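Local coordinates for protein serine racemase (PDB 4ECL) that belongs to the alanine racemase family and pairs a TIM-barrel domain with a C-terminal domain rich in beta strands in its cytoplasmic part, at residues A[35-40]-A[70-75]; A[80-85]-A[156-161]; A[90-95]-A[114-119]; A[102-107]-A[150-155]. All coordinates share one frame; numbering follows the deposited sequence.

Contact 1. Residues A[35-40]-A[70-75]; sequences AVVKAE and IRLRKY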
loop_
_atom_site.group_PDB
_atom_site.type_symbol
_atom_site.label_atom_id
_atom_site.label_comp_id
_atom_site.label_asym_id
_atom_site.label_seq_id
_atom_site.Cartn_x
_atom_site.Cartn_y
_atom_site.Cartn_z
ATOM N N ALA A 35 -14.377 -16.030 -8.836
ATOM C CA ALA A 35 -14.176 -14.693 -8.335
ATOM C C ALA A 35 -12.726 -14.563 -7.879
ATOM O O ALA A 35 -12.261 -15.312 -7.017
ATOM C CB ALA A 35 -15.139 -14.414 -7.196
ATOM N N VAL A 36 -12.013 -13.621 -8.478
ATOM C CA VAL A 36 -10.623 -13.396 -8.129
ATOM C C VAL A 36 -10.563 -12.448 -6.928
ATOM O O VAL A 36 -10.869 -11.253 -7.058
ATOM C CB VAL A 36 -9.883 -12.779 -9.316
ATOM C CG1 VAL A 36 -8.424 -12.507 -8.950
ATOM C CG2 VAL A 36 -9.982 -13.709 -10.526
ATOM N N VAL A 37 -10.193 -12.971 -5.758
ATOM C CA VAL A 37 -10.258 -12.171 -4.528
ATOM C C VAL A 37 -8.885 -11.924 -3.886
ATOM O O VAL A 37 -8.788 -11.612 -2.701
ATOM C CB VAL A 37 -11.235 -12.796 -3.498
ATOM C CG1 VAL A 37 -12.677 -12.699 -4.011
ATOM C CG2 VAL A 37 -10.880 -14.252 -3.201
ATOM N N LYS A 38 -7.830 -12.070 -4.683
ATOM C CA LYS A 38 -6.464 -11.832 -4.225
ATOM C C LYS A 38 -6.251 -10.356 -3.872
ATOM O O LYS A 38 -7.031 -9.500 -4.291
ATOM C CB LYS A 38 -5.472 -12.245 -5.307
ATOM C CG LYS A 38 -5.711 -11.577 -6.627
ATOM C CD LYS A 38 -4.765 -12.075 -7.705
ATOM C CE LYS A 38 -4.888 -11.219 -8.952
ATOM N NZ LYS A 38 -3.895 -11.568 -10.000
ATOM N N ALA A 39 -5.184 -10.074 -3.125
ATOM C CA ALA A 39 -4.867 -8.728 -2.624
ATOM C C ALA A 39 -6.023 -8.043 -1.930
ATOM O O ALA A 39 -6.432 -6.960 -2.344
ATOM C CB ALA A 39 -4.369 -7.847 -3.731
ATOM N N GLU A 40 -6.534 -8.666 -0.872
ATOM C CA GLU A 40 -7.668 -8.136 -0.139
ATOM C C GLU A 40 -8.844 -7.841 -1.059
ATOM O O GLU A 40 -9.487 -6.791 -0.926
ATOM C CB GLU A 40 -7.273 -6.874 0.625
ATOM C CG GLU A 40 -6.448 -7.172 1.853
ATOM C CD GLU A 40 -7.231 -7.965 2.874
ATOM O OE1 GLU A 40 -8.475 -7.805 2.932
ATOM O OE2 GLU A 40 -6.605 -8.759 3.608
ATOM N N ILE A 70 -5.727 -19.942 2.954
ATOM C CA ILE A 70 -5.943 -20.367 4.327
ATOM C C ILE A 70 -6.837 -19.354 5.079
ATOM O O ILE A 70 -7.743 -19.744 5.828
ATOM C CB ILE A 70 -4.588 -20.556 5.047
ATOM C CG1 ILE A 70 -3.854 -21.763 4.473
ATOM C CG2 ILE A 70 -4.771 -20.758 6.535
ATOM C CD1 ILE A 70 -2.509 -22.001 5.146
ATOM N N ARG A 71 -6.598 -18.061 4.858
ATOM C CA ARG A 71 -7.449 -17.025 5.455
ATOM C C ARG A 71 -8.917 -17.188 5.063
ATOM O O ARG A 71 -9.801 -17.064 5.910
ATOM C CB ARG A 71 -6.953 -15.626 5.096
ATOM C CG ARG A 71 -5.822 -15.149 5.999
ATOM C CD ARG A 71 -5.151 -13.914 5.439
ATOM N NE ARG A 71 -6.067 -12.786 5.378
ATOM C CZ ARG A 71 -6.013 -11.832 4.455
ATOM N NH1 ARG A 71 -5.089 -11.878 3.500
ATOM N NH2 ARG A 71 -6.891 -10.838 4.479
ATOM N N LEU A 72 -9.170 -17.495 3.791
ATOM C CA LEU A 72 -10.537 -17.712 3.321
ATOM C C LEU A 72 -11.198 -18.838 4.085
ATOM O O LEU A 72 -12.343 -18.710 4.519
ATOM C CB LEU A 72 -10.570 -18.006 1.828
ATOM C CG LEU A 72 -10.127 -16.843 0.948
ATOM C CD1 LEU A 72 -10.455 -17.161 -0.496
ATOM C CD2 LEU A 72 -10.869 -15.595 1.407
ATOM N N ARG A 73 -10.470 -19.932 4.259
ATOM C CA ARG A 73 -10.963 -21.078 5.020
ATOM C C ARG A 73 -11.303 -20.676 6.452
ATOM O O ARG A 73 -12.285 -21.152 7.026
ATOM C CB ARG A 73 -9.927 -22.213 5.028
ATOM C CG ARG A 73 -9.739 -22.930 3.682
ATOM C CD ARG A 73 -11.059 -23.501 3.172
ATOM N NE ARG A 73 -10.883 -24.334 1.980
ATOM C CZ ARG A 73 -11.769 -24.433 0.994
ATOM N NH1 ARG A 73 -12.900 -23.741 1.048
ATOM N NH2 ARG A 73 -11.521 -25.218 -0.051
ATOM N N LYS A 74 -10.480 -19.805 7.029
ATOM C CA LYS A 74 -10.724 -19.323 8.382
ATOM C C LYS A 74 -11.919 -18.378 8.425
ATOM O O LYS A 74 -12.552 -18.227 9.465
ATOM C CB LYS A 74 -9.480 -18.634 8.951
ATOM C CG LYS A 74 -8.328 -19.589 9.257
ATOM C CD LYS A 74 -7.015 -18.843 9.469
ATOM C CE LYS A 74 -5.860 -19.814 9.775
ATOM N NZ LYS A 74 -4.523 -19.138 9.848
ATOM N N TYR A 75 -12.227 -17.736 7.300
ATOM C CA TYR A 75 -13.413 -16.873 7.230
ATOM C C TYR A 75 -14.689 -17.697 7.079
ATOM O O TYR A 75 -15.784 -17.152 7.074
ATOM C CB TYR A 75 -13.311 -15.886 6.063
ATOM C CG TYR A 75 -12.196 -14.875 6.193
ATOM C CD1 TYR A 75 -11.647 -14.565 7.437
ATOM C CD2 TYR A 75 -11.699 -14.219 5.072
ATOM C CE1 TYR A 75 -10.630 -13.631 7.557
ATOM C CE2 TYR A 75 -10.679 -13.290 5.181
ATOM C CZ TYR A 75 -10.151 -13.000 6.424
ATOM O OH TYR A 75 -9.137 -12.073 6.528
#
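E40 and R71 bury the most surface here, and V37 with L72 forms the apolar half of the contact. The carboxylate of E40 comes to the edge of the R71 guanidinium, near its plane. The two planes are 31° apart. OE2 of E40 and NH2 of R71 are modelled as a salt bridge, but the spacing between them is shorter than a real bond would allow. The details of this pairing, including the tilt of the planes, are therefore doubtful. R71 bends at its third torsion (chi3 64°), which turns the guanidinium off the line of the chain and over to E40. Within segment 70-75, NE of R71 also makes a weak bond of 3.4 Å to OH of Y75. The other oxygen of E40, OE1, accepts from the backbone N of M46, so the carboxylate has a second partner.

Deeper in, CG2 of V37 meets CD1 of L72 at 4.0 Å. V37 closely follows strand 32-36 of the TIM barrel, and L72 lies on helix 66-74, which packs outside that sheet. T50 of helix 46-55 and V63 of strand 60-63 touch both side chains, so the pair belongs to the layer between barrel and helices. The chemistry is thus divided: a buried methyl contact, and a partly exposed charge pair that probably adds electrostatic attraction between helix 66-74 and segment 35-40.

Contact 2. Residues A[80-85]-A[156-161]; sequences EILILG and GIFTHL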
loop_
_atom_site.group_PDB
_atom_site.type_symbol
_atom_site.label_atom_id
_atom_site.label_comp_id
_atom_site.label_asym_id
_atom_site.label_seq_id
_atom_site.Cartn_x
_atom_site.Cartn_y
_atom_site.Cartn_z
ATOM N N GLU A 80 -14.578 -24.117 -3.499
ATOM C CA GLU A 80 -13.242 -24.376 -4.019
ATOM C C GLU A 80 -12.453 -23.076 -4.132
ATOM O O GLU A 80 -13.011 -22.001 -4.412
ATOM C CB GLU A 80 -13.289 -25.117 -5.364
ATOM C CG GLU A 80 -13.953 -24.351 -6.503
ATOM C CD GLU A 80 -14.230 -25.229 -7.721
ATOM O OE1 GLU A 80 -14.013 -26.455 -7.631
ATOM O OE2 GLU A 80 -14.672 -24.692 -8.762
ATOM N N ILE A 81 -11.153 -23.182 -3.879
ATOM C CA ILE A 81 -10.245 -22.051 -3.952
ATOM C C ILE A 81 -9.016 -22.460 -4.768
ATOM O O ILE A 81 -8.434 -23.512 -4.529
ATOM C CB ILE A 81 -9.785 -21.627 -2.537
ATOM C CG1 ILE A 81 -10.989 -21.314 -1.650
ATOM C CG2 ILE A 81 -8.812 -20.442 -2.607
ATOM C CD1 ILE A 81 -10.659 -21.266 -0.168
ATOM N N LEU A 82 -8.637 -21.629 -5.731
ATOM C CA LEU A 82 -7.455 -21.863 -6.547
ATOM C C LEU A 82 -6.363 -20.860 -6.188
ATOM O O LEU A 82 -6.586 -19.651 -6.244
ATOM C CB LEU A 82 -7.801 -21.700 -8.026
ATOM C CG LEU A 82 -6.642 -21.785 -9.019
ATOM C CD1 LEU A 82 -5.968 -23.151 -8.901
ATOM C CD2 LEU A 82 -7.132 -21.537 -10.452
ATOM N N ILE A 83 -5.189 -21.364 -5.818
ATOM C CA ILE A 83 -4.010 -20.530 -5.622
ATOM C C ILE A 83 -3.306 -20.375 -6.952
ATOM O O ILE A 83 -2.786 -21.355 -7.500
ATOM C CB ILE A 83 -3.051 -21.176 -4.634
ATOM C CG1 ILE A 83 -3.779 -21.434 -3.320
ATOM C CG2 ILE A 83 -1.809 -20.293 -4.422
ATOM C CD1 ILE A 83 -3.131 -22.484 -2.494
ATOM N N LEU A 84 -3.291 -19.149 -7.463
ATOM C CA LEU A 84 -2.807 -18.859 -8.810
ATOM C C LEU A 84 -1.292 -18.868 -8.964
ATOM O O LEU A 84 -0.781 -19.015 -10.079
ATOM C CB LEU A 84 -3.317 -17.497 -9.258
ATOM C CG LEU A 84 -4.822 -17.360 -9.363
ATOM C CD1 LEU A 84 -5.196 -15.903 -9.575
ATOM C CD2 LEU A 84 -5.292 -18.236 -10.534
ATOM N N GLY A 85 -0.578 -18.684 -7.860
ATOM C CA GLY A 85 0.871 -18.578 -7.912
ATOM C C GLY A 85 1.606 -19.704 -7.202
ATOM O O GLY A 85 0.999 -20.685 -6.767
ATOM N N GLY A 156 -8.061 -29.165 -13.452
ATOM C CA GLY A 156 -8.203 -28.142 -14.462
ATOM C C GLY A 156 -6.918 -27.816 -15.179
ATOM O O GLY A 156 -5.827 -28.237 -14.785
ATOM N N ILE A 157 -7.049 -27.059 -16.254
ATOM C CA ILE A 157 -5.903 -26.646 -17.039
ATOM C C ILE A 157 -6.231 -25.255 -17.560
ATOM O O ILE A 157 -7.355 -24.999 -17.978
ATOM C CB ILE A 157 -5.613 -27.647 -18.187
ATOM C CG1 ILE A 157 -4.622 -27.063 -19.184
ATOM C CG2 ILE A 157 -6.879 -28.048 -18.891
ATOM C CD1 ILE A 157 -4.005 -28.118 -20.071
ATOM N N PHE A 158 -5.269 -24.345 -17.504
ATOM C CA PHE A 158 -5.580 -22.965 -17.825
ATOM C C PHE A 158 -4.410 -22.174 -18.363
ATOM O O PHE A 158 -3.266 -22.622 -18.284
ATOM C CB PHE A 158 -6.214 -22.260 -16.613
ATOM C CG PHE A 158 -5.251 -21.899 -15.494
ATOM C CD1 PHE A 158 -4.849 -22.847 -14.560
ATOM C CD2 PHE A 158 -4.820 -20.591 -15.335
ATOM C CE1 PHE A 158 -4.001 -22.506 -13.520
ATOM C CE2 PHE A 158 -3.972 -20.234 -14.292
ATOM C CZ PHE A 158 -3.563 -21.185 -13.382
ATOM N N THR A 159 -4.719 -21.002 -18.918
ATOM C CA THR A 159 -3.704 -20.054 -19.360
ATOM C C THR A 159 -4.181 -18.610 -19.157
ATOM O O THR A 159 -5.352 -18.376 -18.867
ATOM C CB THR A 159 -3.295 -20.308 -20.835
ATOM O OG1 THR A 159 -2.081 -19.594 -21.142
ATOM C CG2 THR A 159 -4.418 -19.906 -21.790
ATOM N N HIS A 160 -3.269 -17.649 -19.276
ATOM C CA HIS A 160 -3.615 -16.239 -19.162
ATOM C C HIS A 160 -3.350 -15.539 -20.483
ATOM O O HIS A 160 -2.297 -15.739 -21.092
ATOM C CB HIS A 160 -2.783 -15.558 -18.067
ATOM C CG HIS A 160 -3.458 -15.503 -16.731
ATOM N ND1 HIS A 160 -3.414 -16.545 -15.829
ATOM C CD2 HIS A 160 -4.195 -14.530 -16.144
ATOM C CE1 HIS A 160 -4.092 -16.217 -14.743
ATOM N NE2 HIS A 160 -4.578 -14.999 -14.909
ATOM N N LEU A 161 -4.297 -14.711 -20.921
ATOM C CA LEU A 161 -4.116 -13.916 -22.132
ATOM C C LEU A 161 -3.381 -12.616 -21.826
ATOM O O LEU A 161 -3.667 -11.945 -20.832
ATOM C CB LEU A 161 -5.461 -13.622 -22.781
ATOM C CG LEU A 161 -6.286 -14.861 -23.111
ATOM C CD1 LEU A 161 -7.711 -14.462 -23.557
ATOM C CD2 LEU A 161 -5.579 -15.699 -24.186
#
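The F158 ring meets L82 and L84 obliquely. CD2 of L82 approaches CE1 of F158 at 4.5 Å, and CD2 of L84 approaches CZ of F158 at 4.4 Å. The two methyls thus touch neighbouring atoms at the far end of the ring. H200 stacks on the same ring from outside the two segments. A first torsion of 75° sets CG of F158 between its backbone N and carbonyl carbon, and from there the ring extends to the leucines.

The backbones stay well apart: the CA atoms of L84 and F158 are 10.3 Å from each other. Strands 80-83 and 152-158 are not neighbours in the parallel sheet of the TIM barrel. Strands 101-104 and 120-127 lie between them, and the aromatic ring spans this gap across the barrel interior. T103 and K125 of those two strands also touch F158. I157 faces the other way, onto F182 and L186 of helix 169-191 on the outside. The contact has no hydrogen bond between its segments and rests on loose van der Waals packing. Beyond F158, T159 OG1 bonds to I126 O and T128 OG1, and T159 O accepts from NH2 of R219.

Contact 3. Residues A[90-95]-A[114-119]; sequences SRAKEL and NKQGYD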
loop_
_atom_site.group_PDB
_atom_site.type_symbol
_atom_site.label_atom_id
_atom_site.label_comp_id
_atom_site.label_asym_id
_atom_site.label_seq_id
_atom_site.Cartn_x
_atom_site.Cartn_y
_atom_site.Cartn_z
ATOM N N SER A 90 6.941 -27.323 0.679
ATOM C CA SER A 90 7.116 -27.617 2.093
ATOM C C SER A 90 5.822 -27.378 2.848
ATOM O O SER A 90 5.694 -27.757 4.012
ATOM C CB SER A 90 8.237 -26.764 2.696
ATOM O OG SER A 90 7.894 -25.389 2.705
ATOM N N ARG A 91 4.862 -26.740 2.190
ATOM C CA ARG A 91 3.576 -26.474 2.821
ATOM C C ARG A 91 2.493 -27.344 2.200
ATOM O O ARG A 91 1.314 -27.007 2.242
ATOM C CB ARG A 91 3.220 -24.981 2.733
ATOM C CG ARG A 91 4.200 -24.072 3.484
ATOM C CD ARG A 91 3.765 -22.599 3.478
ATOM N NE ARG A 91 2.649 -22.347 4.387
ATOM C CZ ARG A 91 2.082 -21.159 4.572
ATOM N NH1 ARG A 91 2.524 -20.096 3.914
ATOM N NH2 ARG A 91 1.071 -21.033 5.418
ATOM N N ALA A 92 2.900 -28.474 1.628
ATOM C CA ALA A 92 1.959 -29.370 0.961
ATOM C C ALA A 92 0.926 -29.925 1.932
ATOM O O ALA A 92 -0.182 -30.276 1.534
ATOM C CB ALA A 92 2.691 -30.505 0.271
ATOM N N LYS A 93 1.304 -30.008 3.205
ATOM C CA LYS A 93 0.404 -30.495 4.240
ATOM C C LYS A 93 -0.770 -29.532 4.444
ATOM O O LYS A 93 -1.912 -29.954 4.627
ATOM C CB LYS A 93 1.174 -30.698 5.543
ATOM C CG LYS A 93 0.319 -31.143 6.705
ATOM C CD LYS A 93 1.173 -31.451 7.923
ATOM C CE LYS A 93 0.315 -31.566 9.175
ATOM N NZ LYS A 93 -0.840 -32.490 8.988
ATOM N N GLU A 94 -0.482 -28.238 4.401
ATOM C CA GLU A 94 -1.517 -27.221 4.549
ATOM C C GLU A 94 -2.441 -27.187 3.337
ATOM O O GLU A 94 -3.643 -26.963 3.475
ATOM C CB GLU A 94 -0.893 -25.843 4.772
ATOM C CG GLU A 94 -0.213 -25.687 6.115
ATOM C CD GLU A 94 0.572 -24.393 6.218
ATOM O OE1 GLU A 94 1.729 -24.368 5.747
ATOM O OE2 GLU A 94 0.035 -23.403 6.768
ATOM N N LEU A 95 -1.870 -27.399 2.152
ATOM C CA LEU A 95 -2.661 -27.470 0.932
ATOM C C LEU A 95 -3.673 -28.588 1.069
ATOM O O LEU A 95 -4.839 -28.447 0.675
ATOM C CB LEU A 95 -1.769 -27.759 -0.273
ATOM C CG LEU A 95 -0.962 -26.584 -0.810
ATOM C CD1 LEU A 95 -0.010 -27.029 -1.903
ATOM C CD2 LEU A 95 -1.922 -25.539 -1.331
ATOM N N ASN A 114 4.562 -33.333 -5.710
ATOM C CA ASN A 114 4.097 -34.719 -5.669
ATOM C C ASN A 114 4.890 -35.537 -4.654
ATOM O O ASN A 114 4.332 -36.373 -3.938
ATOM C CB ASN A 114 4.217 -35.359 -7.054
ATOM C CG ASN A 114 3.649 -36.775 -7.108
ATOM O OD1 ASN A 114 2.545 -37.039 -6.623
ATOM N ND2 ASN A 114 4.405 -37.691 -7.702
ATOM N N LYS A 115 6.192 -35.275 -4.588
ATOM C CA LYS A 115 7.087 -36.036 -3.722
ATOM C C LYS A 115 6.844 -35.781 -2.244
ATOM O O LYS A 115 7.313 -36.541 -1.400
ATOM C CB LYS A 115 8.545 -35.751 -4.077
ATOM C CG LYS A 115 8.923 -36.274 -5.446
ATOM C CD LYS A 115 10.343 -35.913 -5.818
ATOM C CE LYS A 115 10.746 -36.608 -7.108
ATOM N NZ LYS A 115 10.730 -38.091 -6.961
ATOM N N GLN A 116 6.103 -34.723 -1.926
ATOM C CA GLN A 116 5.794 -34.427 -0.531
ATOM C C GLN A 116 4.854 -35.484 0.060
ATOM O O GLN A 116 4.758 -35.630 1.278
ATOM C CB GLN A 116 5.225 -33.020 -0.386
ATOM C CG GLN A 116 6.101 -31.950 -1.017
ATOM C CD GLN A 116 7.543 -32.029 -0.546
ATOM O OE1 GLN A 116 7.816 -31.969 0.652
ATOM N NE2 GLN A 116 8.473 -32.164 -1.489
ATOM N N GLY A 117 4.176 -36.229 -0.811
ATOM C CA GLY A 117 3.358 -37.355 -0.393
ATOM C C GLY A 117 1.929 -37.031 0.010
ATOM O O GLY A 117 1.184 -37.919 0.434
ATOM N N TYR A 118 1.539 -35.766 -0.119
ATOM C CA TYR A 118 0.181 -35.349 0.231
ATOM C C TYR A 118 -0.755 -35.299 -0.977
ATOM O O TYR A 118 -0.378 -34.827 -2.052
ATOM C CB TYR A 118 0.203 -33.998 0.947
ATOM C CG TYR A 118 0.849 -34.070 2.307
ATOM C CD1 TYR A 118 0.181 -34.643 3.377
ATOM C CD2 TYR A 118 2.128 -33.578 2.521
ATOM C CE1 TYR A 118 0.767 -34.723 4.626
ATOM C CE2 TYR A 118 2.727 -33.655 3.770
ATOM C CZ TYR A 118 2.038 -34.229 4.814
ATOM O OH TYR A 118 2.611 -34.312 6.057
ATOM N N ASP A 119 -1.970 -35.805 -0.794
ATOM C CA ASP A 119 -2.990 -35.749 -1.835
ATOM C C ASP A 119 -3.515 -34.322 -2.011
ATOM O O ASP A 119 -4.105 -33.748 -1.103
ATOM C CB ASP A 119 -4.129 -36.720 -1.518
ATOM C CG ASP A 119 -3.723 -38.176 -1.710
ATOM O OD1 ASP A 119 -2.787 -38.439 -2.499
ATOM O OD2 ASP A 119 -4.342 -39.056 -1.074
HETATM O O HOH W 1 0.735 -35.559 8.494
#
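K93 lies over one face of the Y118 ring in a CH-pi contact. Its CA stands 3.9 Å from the ring centroid and 8° off the normal, so the backbone of the helix itself covers the aromatic face. The contact joins the first turn of helix 92-97 to the loop between helix 107-114 and strand 120-127, on the outer side of the TIM barrel. CB of K93 sits over the same face, 3.7 Å from CZ of Y118. With CG of K93 trans to its backbone N (chi1 177°), the chain runs out past the hydroxyl end of the ring. CD of K93 comes within 3.7 Å of OH of Y118.

A92, one residue earlier, meets the loop through its CB, which lies 3.6 Å from CB of Q116 and 3.9 Å from CD2 of Y118. Q116 folds back at its second torsion (chi2 -52°), and its NE2 bonds to L112 O. Q116 sits in a type I turn from N114 to G117, and Y118 follows it. G117, with positive phi, is the first residue after helix 107-114 to leave helical backbone angles. At the N-cap position, R91 grips E94 side-on, NE to OE1 and NH2 to OE2. K93 ends in a bend at chi4, and one water in the plane of the Y118 ring links the two residues weakly, 3.5 Å from NZ of K93 and 3.3 Å from OH of Y118.

Contact 4. Residues A[102-107]-A[150-155]; sequences QTLIDY and KHIKVA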
loop_
_atom_site.group_PDB
_atom_site.type_symbol
_atom_site.label_atom_id
_atom_site.label_comp_id
_atom_site.label_asym_id
_atom_site.label_seq_id
_atom_site.Cartn_x
_atom_site.Cartn_y
_atom_site.Cartn_z
ATOM N N GLN A 102 -4.031 -26.151 -6.032
ATOM C CA GLN A 102 -2.755 -25.505 -6.344
ATOM C C GLN A 102 -2.480 -25.405 -7.840
ATOM O O GLN A 102 -2.718 -26.360 -8.586
ATOM C CB GLN A 102 -1.608 -26.251 -5.660
ATOM C CG GLN A 102 -0.228 -25.721 -6.005
ATOM C CD GLN A 102 -0.043 -24.286 -5.580
ATOM O OE1 GLN A 102 -0.433 -23.907 -4.476
ATOM N NE2 GLN A 102 0.540 -23.471 -6.457
ATOM N N THR A 103 -1.981 -24.254 -8.287
ATOM C CA THR A 103 -1.544 -24.125 -9.678
ATOM C C THR A 103 -0.195 -24.822 -9.899
ATOM O O THR A 103 0.768 -24.567 -9.174
ATOM C CB THR A 103 -1.383 -22.661 -10.094
ATOM O OG1 THR A 103 -2.667 -22.029 -10.157
ATOM C CG2 THR A 103 -0.696 -22.556 -11.454
ATOM N N LEU A 104 -0.131 -25.701 -10.900
ATOM C CA LEU A 104 1.134 -26.312 -11.309
ATOM C C LEU A 104 1.883 -25.355 -12.230
ATOM O O LEU A 104 1.554 -25.216 -13.409
ATOM C CB LEU A 104 0.882 -27.653 -12.009
ATOM C CG LEU A 104 0.168 -28.669 -11.121
ATOM C CD1 LEU A 104 -0.003 -29.998 -11.838
ATOM C CD2 LEU A 104 0.944 -28.849 -9.814
ATOM N N ILE A 105 2.898 -24.697 -11.693
ATOM C CA ILE A 105 3.535 -23.613 -12.418
ATOM C C ILE A 105 4.561 -24.079 -13.440
ATOM O O ILE A 105 4.846 -23.345 -14.388
ATOM C CB ILE A 105 4.193 -22.612 -11.469
ATOM C CG1 ILE A 105 5.303 -23.297 -10.662
ATOM C CG2 ILE A 105 3.133 -21.968 -10.577
ATOM C CD1 ILE A 105 6.238 -22.324 -9.963
ATOM N N ASP A 106 5.117 -25.277 -13.219
ATOM C CA ASP A 106 5.934 -25.990 -14.212
ATOM C C ASP A 106 6.212 -27.462 -13.830
ATOM O O ASP A 106 5.828 -27.923 -12.754
ATOM C CB ASP A 106 7.219 -25.220 -14.569
ATOM C CG ASP A 106 8.317 -25.356 -13.522
ATOM O OD1 ASP A 106 8.099 -25.970 -12.460
ATOM O OD2 ASP A 106 9.421 -24.826 -13.772
ATOM N N TYR A 107 6.872 -28.198 -14.715
ATOM C CA TYR A 107 7.091 -29.627 -14.490
ATOM C C TYR A 107 7.891 -29.952 -13.210
ATOM O O TYR A 107 7.409 -30.677 -12.332
ATOM C CB TYR A 107 7.731 -30.281 -15.720
ATOM C CG TYR A 107 7.785 -31.787 -15.626
ATOM C CD1 TYR A 107 6.617 -32.534 -15.520
ATOM C CD2 TYR A 107 8.995 -32.461 -15.636
ATOM C CE1 TYR A 107 6.655 -33.904 -15.418
ATOM C CE2 TYR A 107 9.043 -33.830 -15.536
ATOM C CZ TYR A 107 7.871 -34.549 -15.427
ATOM O OH TYR A 107 7.919 -35.923 -15.334
ATOM N N LYS A 150 1.088 -39.390 -8.813
ATOM C CA LYS A 150 0.335 -40.175 -7.833
ATOM C C LYS A 150 -0.482 -39.361 -6.821
ATOM O O LYS A 150 -1.597 -39.747 -6.462
ATOM C CB LYS A 150 1.307 -41.112 -7.105
ATOM C CG LYS A 150 0.794 -41.752 -5.831
ATOM C CD LYS A 150 1.912 -42.586 -5.214
ATOM C CE LYS A 150 1.497 -43.247 -3.910
ATOM N NZ LYS A 150 2.629 -44.021 -3.320
ATOM N N HIS A 151 0.060 -38.237 -6.365
ATOM C CA HIS A 151 -0.602 -37.479 -5.311
ATOM C C HIS A 151 -1.259 -36.199 -5.799
ATOM O O HIS A 151 -1.926 -35.507 -5.027
ATOM C CB HIS A 151 0.380 -37.172 -4.182
ATOM C CG HIS A 151 0.861 -38.390 -3.457
ATOM N ND1 HIS A 151 0.073 -39.077 -2.558
ATOM C CD2 HIS A 151 2.045 -39.045 -3.499
ATOM C CE1 HIS A 151 0.752 -40.103 -2.076
ATOM N NE2 HIS A 151 1.952 -40.106 -2.629
ATOM N N ILE A 152 -1.068 -35.882 -7.076
ATOM C CA ILE A 152 -1.647 -34.676 -7.659
ATOM C C ILE A 152 -2.841 -35.031 -8.530
ATOM O O ILE A 152 -2.685 -35.732 -9.528
ATOM C CB ILE A 152 -0.631 -33.934 -8.548
ATOM C CG1 ILE A 152 0.690 -33.714 -7.810
ATOM C CG2 ILE A 152 -1.212 -32.621 -9.052
ATOM C CD1 ILE A 152 0.553 -33.180 -6.422
ATOM N N LYS A 153 -4.029 -34.555 -8.162
ATOM C CA LYS A 153 -5.208 -34.755 -9.000
ATOM C C LYS A 153 -5.471 -33.515 -9.850
ATOM O O LYS A 153 -5.910 -32.484 -9.341
ATOM C CB LYS A 153 -6.433 -35.081 -8.150
ATOM C CG LYS A 153 -7.662 -35.447 -8.978
ATOM C CD LYS A 153 -7.469 -36.795 -9.675
ATOM C CE LYS A 153 -8.268 -36.887 -10.969
ATOM N NZ LYS A 153 -7.770 -35.935 -12.007
ATOM N N VAL A 154 -5.213 -33.607 -11.149
ATOM C CA VAL A 154 -5.361 -32.430 -11.997
ATOM C C VAL A 154 -6.836 -32.231 -12.352
ATOM O O VAL A 154 -7.438 -33.043 -13.058
ATOM C CB VAL A 154 -4.473 -32.517 -13.245
ATOM C CG1 VAL A 154 -4.543 -31.242 -14.046
ATOM C CG2 VAL A 154 -3.048 -32.775 -12.828
ATOM N N ALA A 155 -7.415 -31.155 -11.827
ATOM C CA ALA A 155 -8.848 -30.898 -11.952
ATOM C C ALA A 155 -9.126 -29.782 -12.957
ATOM O O ALA A 155 -10.275 -29.483 -13.278
ATOM C CB ALA A 155 -9.445 -30.551 -10.578
#
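NE2 of Q102, two residues before the L104 that makes the contact, donates to two backbone oxygens. One is T103 O, 2.9 Å from NE2 of Q102, in a fairly straight bond (160°). The other is G85 O. The first acceptor lies close to the amide plane. OE1 of Q102 bonds to OG1 of T87, so both ends of the amide are held and its rotation is fixed.

L104 carries the contact itself. Its CD1 meets CG2 of I152 at 4.0 Å and CG2 of V154 at 4.2 Å. L104 and I152 lie alongside each other and run in opposite directions. The first torsion of I152 (chi1 -51°) leaves CG2, anti to the backbone N, as the branch that reaches L104.

Strands 101-104 and 152-158 are two places apart in the parallel sheet of the TIM barrel, with strand 120-127 between them. A122 of that middle strand touches both L104 and I152. The side chains meet above it on the outer face, where S110 of helix 107-114 packs on L104 and N114 on I152. D106 caps that helix, its OD1 accepting from Y109 N. I105 and D106 also pack on V252 and L253 of the second subunit.

All four contacts lie in the TIM-barrel domain. Contact 1 closes before the others open. Contacts 3 and 4 are nested inside the loop closed by contact 2, and their segments alternate along the chain. Contacts 2 and 4 share strand 152-158, and their other strands, 80-83 and 101-104, are sheet neighbours; their centres are about 11 Å apart. Contacts 3 and 4 are equally close and meet where N114 and D119 bond to H151. Contact 1 joins contact 2 by L72 and R73 packing on I81. Contact 2 packs inside the barrel, whereas 1, 3 and 4 join strands, helices and loops outside. Segments of 1, 3 and 4 also touch the second subunit, so this part of the barrel contributes to the dimer interface.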